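Local structure of protein virC2 (Agrobacterium tumefaciens, 2RH3) at residues F4-K16 with K56-S68. The protein enhances T-DNA transfer and virulence, probably by binding DNA through its C-terminal ribbon-helix-helix domain, the part present here. Sequence-based numbering, arbitrary orientation.
Sequences FLSARPPAPEVSK and KSYPIPHTAFEKS
Y58 reaches across to R8 and grips the chain where strand 2-7 gives way to a proline-rich loop, whose pairing with a second irregular loop is carried by a few directed bonds. The tyrosine's CG sits between its backbone N and carbonyl carbon (chi1 49°), which carries the hydroxyl to R8. There OH donates to R8 O at 2.6 Å, the acceptor lying at the edge of the ring and the donor in the carbonyl plane. A water accepts from R8 N and donates to Y58 OH, so both backbone polar groups of R8 are engaged around one phenol. P10 lies obliquely against the same ring, its CB 3.9 Å from Y58 CD1, while F113 of helix 97-118 meets the ring edge-to-face and ties the loop to the helical body.

Further along, A11 N donates to P59 O over 3.0 Å, nearly straight at hydrogen (172°) but from above the carbonyl plane. V14, at the end of the type II turn from A11, turns CG2 onto the P59 ring, 3.8 Å from its CB. The R8 side chain runs away from the phenol: extended from CG to NE, it passes I60, with CD 4.0 Å from I60 CD1, and its NH1 donates to S68 OG at 3.1 Å, nearly in the guanidinium plane. Near P12 a second water donates to both P10 O and E66 OE2, and that carboxylate oxygen lies 3.2 Å from P12 CD.

P9, P10, P12, P59 and P61 have no amide hydrogen to give, consistent with a single backbone-to-backbone bond across the contact; side-chain donors and bridging water do the rest, fastening the long connection before strand 71-76 to the exit of its antiparallel partner in this ribbon-helix-helix fold.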
loop_
_atom_site.group_PDB
_atom_site.type_symbol
_atom_site.label_atom_id
_atom_site.label_comp_id
_atom_site.label_asym_id
_atom_site.label_seq_id
_atom_site.Cartn_x
_atom_site.Cartn_y
_atom_site.Cartn_z
ATOM N N PHE A 4 -9.386 7.796 -1.433
ATOM C CA PHE A 4 -8.457 7.896 -2.541
ATOM C C PHE A 4 -7.053 7.559 -2.054
ATOM O O PHE A 4 -6.647 7.979 -0.963
ATOM C CB PHE A 4 -8.561 9.263 -3.225
ATOM C CG PHE A 4 -9.897 9.493 -3.892
ATOM C CD1 PHE A 4 -10.110 9.099 -5.212
ATOM C CD2 PHE A 4 -10.954 10.067 -3.183
ATOM C CE1 PHE A 4 -11.357 9.288 -5.825
ATOM C CE2 PHE A 4 -12.200 10.262 -3.785
ATOM C CZ PHE A 4 -12.402 9.873 -5.107
ATOM N N LEU A 5 -6.351 6.759 -2.856
ATOM C CA LEU A 5 -5.102 6.107 -2.471
ATOM C C LEU A 5 -4.030 6.306 -3.537
ATOM O O LEU A 5 -4.336 6.498 -4.708
ATOM C CB LEU A 5 -5.350 4.603 -2.317
ATOM C CG LEU A 5 -6.513 4.197 -1.411
ATOM C CD1 LEU A 5 -7.146 2.907 -1.913
ATOM C CD2 LEU A 5 -6.047 4.064 0.034
ATOM N N SER A 6 -2.771 6.239 -3.126
ATOM C CA SER A 6 -1.658 6.366 -4.057
ATOM C C SER A 6 -0.442 5.646 -3.514
ATOM O O SER A 6 -0.247 5.566 -2.304
ATOM C CB SER A 6 -1.332 7.837 -4.343
ATOM O OG SER A 6 -0.934 8.516 -3.169
ATOM N N ALA A 7 0.366 5.096 -4.418
ATOM C CA ALA A 7 1.577 4.390 -4.022
ATOM C C ALA A 7 2.577 4.338 -5.159
ATOM O O ALA A 7 2.205 4.455 -6.323
ATOM C CB ALA A 7 1.245 2.976 -3.568
ATOM N N ARG A 8 3.845 4.160 -4.805
ATOM C CA ARG A 8 4.916 4.004 -5.796
ATOM C C ARG A 8 5.287 2.533 -5.934
ATOM O O ARG A 8 5.332 1.812 -4.954
ATOM C CB ARG A 8 6.168 4.739 -5.334
ATOM C CG ARG A 8 6.082 6.243 -5.322
ATOM C CD ARG A 8 7.437 6.812 -4.963
ATOM N NE ARG A 8 7.451 8.269 -5.055
ATOM C CZ ARG A 8 7.693 8.949 -6.172
ATOM N NH1 ARG A 8 7.939 8.315 -7.313
ATOM N NH2 ARG A 8 7.680 10.272 -6.145
ATOM N N PRO A 9 5.600 2.085 -7.157
ATOM C CA PRO A 9 6.094 0.715 -7.263
ATOM C C PRO A 9 7.376 0.480 -6.446
ATOM O O PRO A 9 8.197 1.407 -6.289
ATOM C CB PRO A 9 6.366 0.562 -8.763
ATOM C CG PRO A 9 5.442 1.569 -9.415
ATOM C CD PRO A 9 5.484 2.739 -8.475
ATOM N N PRO A 10 7.550 -0.747 -5.923
ATOM C CA PRO A 10 8.733 -1.066 -5.145
ATOM C C PRO A 10 9.972 -1.193 -6.035
ATOM O O PRO A 10 9.857 -1.387 -7.266
ATOM C CB PRO A 10 8.383 -2.426 -4.530
ATOM C CG PRO A 10 7.462 -3.050 -5.520
ATOM C CD PRO A 10 6.646 -1.910 -6.055
ATOM N N ALA A 11 11.144 -1.107 -5.406
ATOM C CA ALA A 11 12.412 -1.420 -6.061
ATOM C C ALA A 11 12.477 -2.898 -6.460
ATOM O O ALA A 11 11.820 -3.736 -5.846
ATOM C CB ALA A 11 13.565 -1.093 -5.125
ATOM N N PRO A 12 13.285 -3.230 -7.489
ATOM C CA PRO A 12 13.451 -4.643 -7.789
ATOM C C PRO A 12 13.903 -5.459 -6.589
ATOM O O PRO A 12 14.642 -4.960 -5.728
ATOM C CB PRO A 12 14.532 -4.643 -8.878
ATOM C CG PRO A 12 14.357 -3.354 -9.550
ATOM C CD PRO A 12 14.038 -2.388 -8.433
ATOM N N GLU A 13 13.431 -6.701 -6.545
ATOM C CA GLU A 13 13.726 -7.685 -5.492
ATOM C C GLU A 13 13.014 -7.443 -4.153
ATOM O O GLU A 13 13.133 -8.265 -3.236
ATOM C CB GLU A 13 15.246 -7.892 -5.294
ATOM C CG GLU A 13 16.036 -8.169 -6.584
ATOM C CD GLU A 13 16.008 -9.629 -7.033
ATOM O OE1 GLU A 13 15.080 -10.378 -6.656
ATOM O OE2 GLU A 13 16.928 -10.026 -7.782
ATOM N N VAL A 14 12.267 -6.344 -4.035
ATOM C CA VAL A 14 11.430 -6.105 -2.848
ATOM C C VAL A 14 10.270 -7.100 -2.834
ATOM O O VAL A 14 9.893 -7.622 -1.781
ATOM C CB VAL A 14 10.887 -4.645 -2.794
ATOM C CG1 VAL A 14 9.795 -4.454 -1.709
ATOM C CG2 VAL A 14 12.039 -3.657 -2.587
ATOM N N SER A 15 9.738 -7.362 -4.023
ATOM C CA SER A 15 8.551 -8.190 -4.206
ATOM C C SER A 15 8.709 -9.108 -5.412
ATOM O O SER A 15 8.720 -8.647 -6.567
ATOM C CB SER A 15 7.323 -7.297 -4.426
ATOM O OG SER A 15 6.198 -8.107 -4.729
ATOM N N LYS A 16 8.818 -10.413 -5.165
ATOM C CA LYS A 16 8.850 -11.368 -6.270
ATOM C C LYS A 16 7.546 -11.325 -7.059
ATOM O O LYS A 16 7.549 -11.459 -8.285
ATOM C CB LYS A 16 9.129 -12.787 -5.782
ATOM C CG LYS A 16 10.545 -12.995 -5.256
ATOM C CD LYS A 16 10.696 -14.414 -4.728
ATOM C CE LYS A 16 11.983 -14.591 -3.932
ATOM N NZ LYS A 16 12.071 -15.972 -3.390
ATOM N N LYS A 56 5.599 0.366 7.692
ATOM C CA LYS A 56 4.980 1.596 7.194
ATOM C C LYS A 56 5.311 1.874 5.722
ATOM O O LYS A 56 4.503 2.454 4.995
ATOM C CB LYS A 56 5.395 2.797 8.065
ATOM C CG LYS A 56 4.833 2.763 9.481
ATOM C CD LYS A 56 3.481 3.453 9.559
ATOM C CE LYS A 56 2.773 3.122 10.856
ATOM N NZ LYS A 56 2.149 1.771 10.810
ATOM N N SER A 57 6.495 1.447 5.298
ATOM C CA SER A 57 6.967 1.694 3.933
ATOM C C SER A 57 7.922 0.608 3.442
ATOM O O SER A 57 8.226 -0.348 4.157
ATOM C CB SER A 57 7.646 3.068 3.845
ATOM O OG SER A 57 8.703 3.152 4.785
ATOM N N TYR A 58 8.408 0.789 2.215
ATOM C CA TYR A 58 9.248 -0.195 1.540
ATOM C C TYR A 58 10.213 0.521 0.596
ATOM O O TYR A 58 9.965 1.680 0.227
ATOM C CB TYR A 58 8.389 -1.187 0.739
ATOM C CG TYR A 58 7.354 -0.513 -0.138
ATOM C CD1 TYR A 58 7.667 -0.127 -1.455
ATOM C CD2 TYR A 58 6.075 -0.239 0.350
ATOM C CE1 TYR A 58 6.736 0.510 -2.249
ATOM C CE2 TYR A 58 5.133 0.417 -0.428
ATOM C CZ TYR A 58 5.463 0.763 -1.748
ATOM O OH TYR A 58 4.529 1.395 -2.536
ATOM N N PRO A 59 11.312 -0.151 0.213
ATOM C CA PRO A 59 12.279 0.478 -0.703
ATOM C C PRO A 59 11.676 0.765 -2.085
ATOM O O PRO A 59 10.962 -0.073 -2.643
ATOM C CB PRO A 59 13.380 -0.577 -0.827
ATOM C CG PRO A 59 13.243 -1.420 0.384
ATOM C CD PRO A 59 11.757 -1.504 0.595
ATOM N N ILE A 60 11.977 1.949 -2.614
ATOM C CA ILE A 60 11.595 2.330 -3.981
ATOM C C ILE A 60 12.849 2.469 -4.874
ATOM O O ILE A 60 13.958 2.629 -4.355
ATOM C CB ILE A 60 10.745 3.616 -3.969
ATOM C CG1 ILE A 60 11.519 4.768 -3.316
ATOM C CG2 ILE A 60 9.396 3.355 -3.258
ATOM C CD1 ILE A 60 11.180 6.127 -3.868
ATOM N N PRO A 61 12.691 2.378 -6.217
ATOM C CA PRO A 61 13.895 2.391 -7.067
ATOM C C PRO A 61 14.599 3.744 -7.089
ATOM O O PRO A 61 13.939 4.777 -6.954
ATOM C CB PRO A 61 13.363 2.075 -8.473
ATOM C CG PRO A 61 11.935 1.681 -8.314
ATOM C CD PRO A 61 11.450 2.232 -7.002
ATOM N N HIS A 62 15.926 3.711 -7.256
ATOM C CA HIS A 62 16.761 4.898 -7.460
ATOM C C HIS A 62 17.773 4.606 -8.568
ATOM O O HIS A 62 18.983 4.821 -8.406
ATOM C CB HIS A 62 17.499 5.292 -6.172
ATOM C CG HIS A 62 16.590 5.628 -5.034
ATOM N ND1 HIS A 62 15.969 6.852 -4.916
ATOM C CD2 HIS A 62 16.193 4.898 -3.967
ATOM C CE1 HIS A 62 15.231 6.864 -3.819
ATOM N NE2 HIS A 62 15.350 5.690 -3.224
ATOM N N THR A 63 17.255 4.120 -9.689
ATOM C CA THR A 63 18.050 3.698 -10.833
ATOM C C THR A 63 17.644 4.519 -12.057
ATOM O O THR A 63 16.479 4.917 -12.170
ATOM C CB THR A 63 17.846 2.170 -11.103
ATOM O OG1 THR A 63 18.376 1.814 -12.383
ATOM C CG2 THR A 63 16.369 1.795 -11.061
ATOM N N ALA A 64 18.592 4.750 -12.963
ATOM C CA ALA A 64 18.318 5.409 -14.232
ATOM C C ALA A 64 17.429 4.499 -15.088
ATOM O O ALA A 64 16.794 4.955 -16.031
ATOM C CB ALA A 64 19.612 5.721 -14.952
ATOM N N PHE A 65 17.387 3.214 -14.741
ATOM C CA PHE A 65 16.528 2.251 -15.436
ATOM C C PHE A 65 15.070 2.353 -15.003
ATOM O O PHE A 65 14.199 1.735 -15.611
ATOM C CB PHE A 65 17.036 0.818 -15.240
ATOM C CG PHE A 65 18.284 0.499 -16.024
ATOM C CD1 PHE A 65 18.202 0.113 -17.366
ATOM C CD2 PHE A 65 19.541 0.580 -15.426
ATOM C CE1 PHE A 65 19.346 -0.193 -18.096
ATOM C CE2 PHE A 65 20.699 0.283 -16.154
ATOM C CZ PHE A 65 20.597 -0.104 -17.490
ATOM N N GLU A 66 14.803 3.132 -13.957
ATOM C CA GLU A 66 13.441 3.283 -13.452
ATOM C C GLU A 66 13.007 4.741 -13.346
ATOM O O GLU A 66 13.640 5.544 -12.660
ATOM C CB GLU A 66 13.275 2.583 -12.101
ATOM C CG GLU A 66 13.644 1.110 -12.124
ATOM C CD GLU A 66 12.558 0.228 -11.558
ATOM O OE1 GLU A 66 11.375 0.621 -11.621
ATOM O OE2 GLU A 66 12.886 -0.867 -11.062
ATOM N N LYS A 67 11.919 5.063 -14.041
ATOM C CA LYS A 67 11.331 6.395 -14.014
ATOM C C LYS A 67 10.308 6.508 -12.876
ATOM O O LYS A 67 9.905 5.494 -12.287
ATOM C CB LYS A 67 10.703 6.730 -15.375
ATOM C CG LYS A 67 11.709 6.756 -16.525
ATOM C CD LYS A 67 11.234 7.589 -17.714
ATOM C CE LYS A 67 10.483 6.757 -18.750
ATOM N NZ LYS A 67 9.026 6.657 -18.457
ATOM N N SER A 68 9.910 7.738 -12.564
ATOM C CA SER A 68 8.957 7.999 -11.489
ATOM C C SER A 68 7.552 7.568 -11.881
ATOM O O SER A 68 7.011 8.025 -12.891
ATOM C CB SER A 68 8.964 9.479 -11.108
ATOM O OG SER A 68 8.013 9.738 -10.093
HETATM O O HOH W 1 4.305 4.178 -1.907
HETATM O O HOH W 2 10.597 -1.591 -9.748
#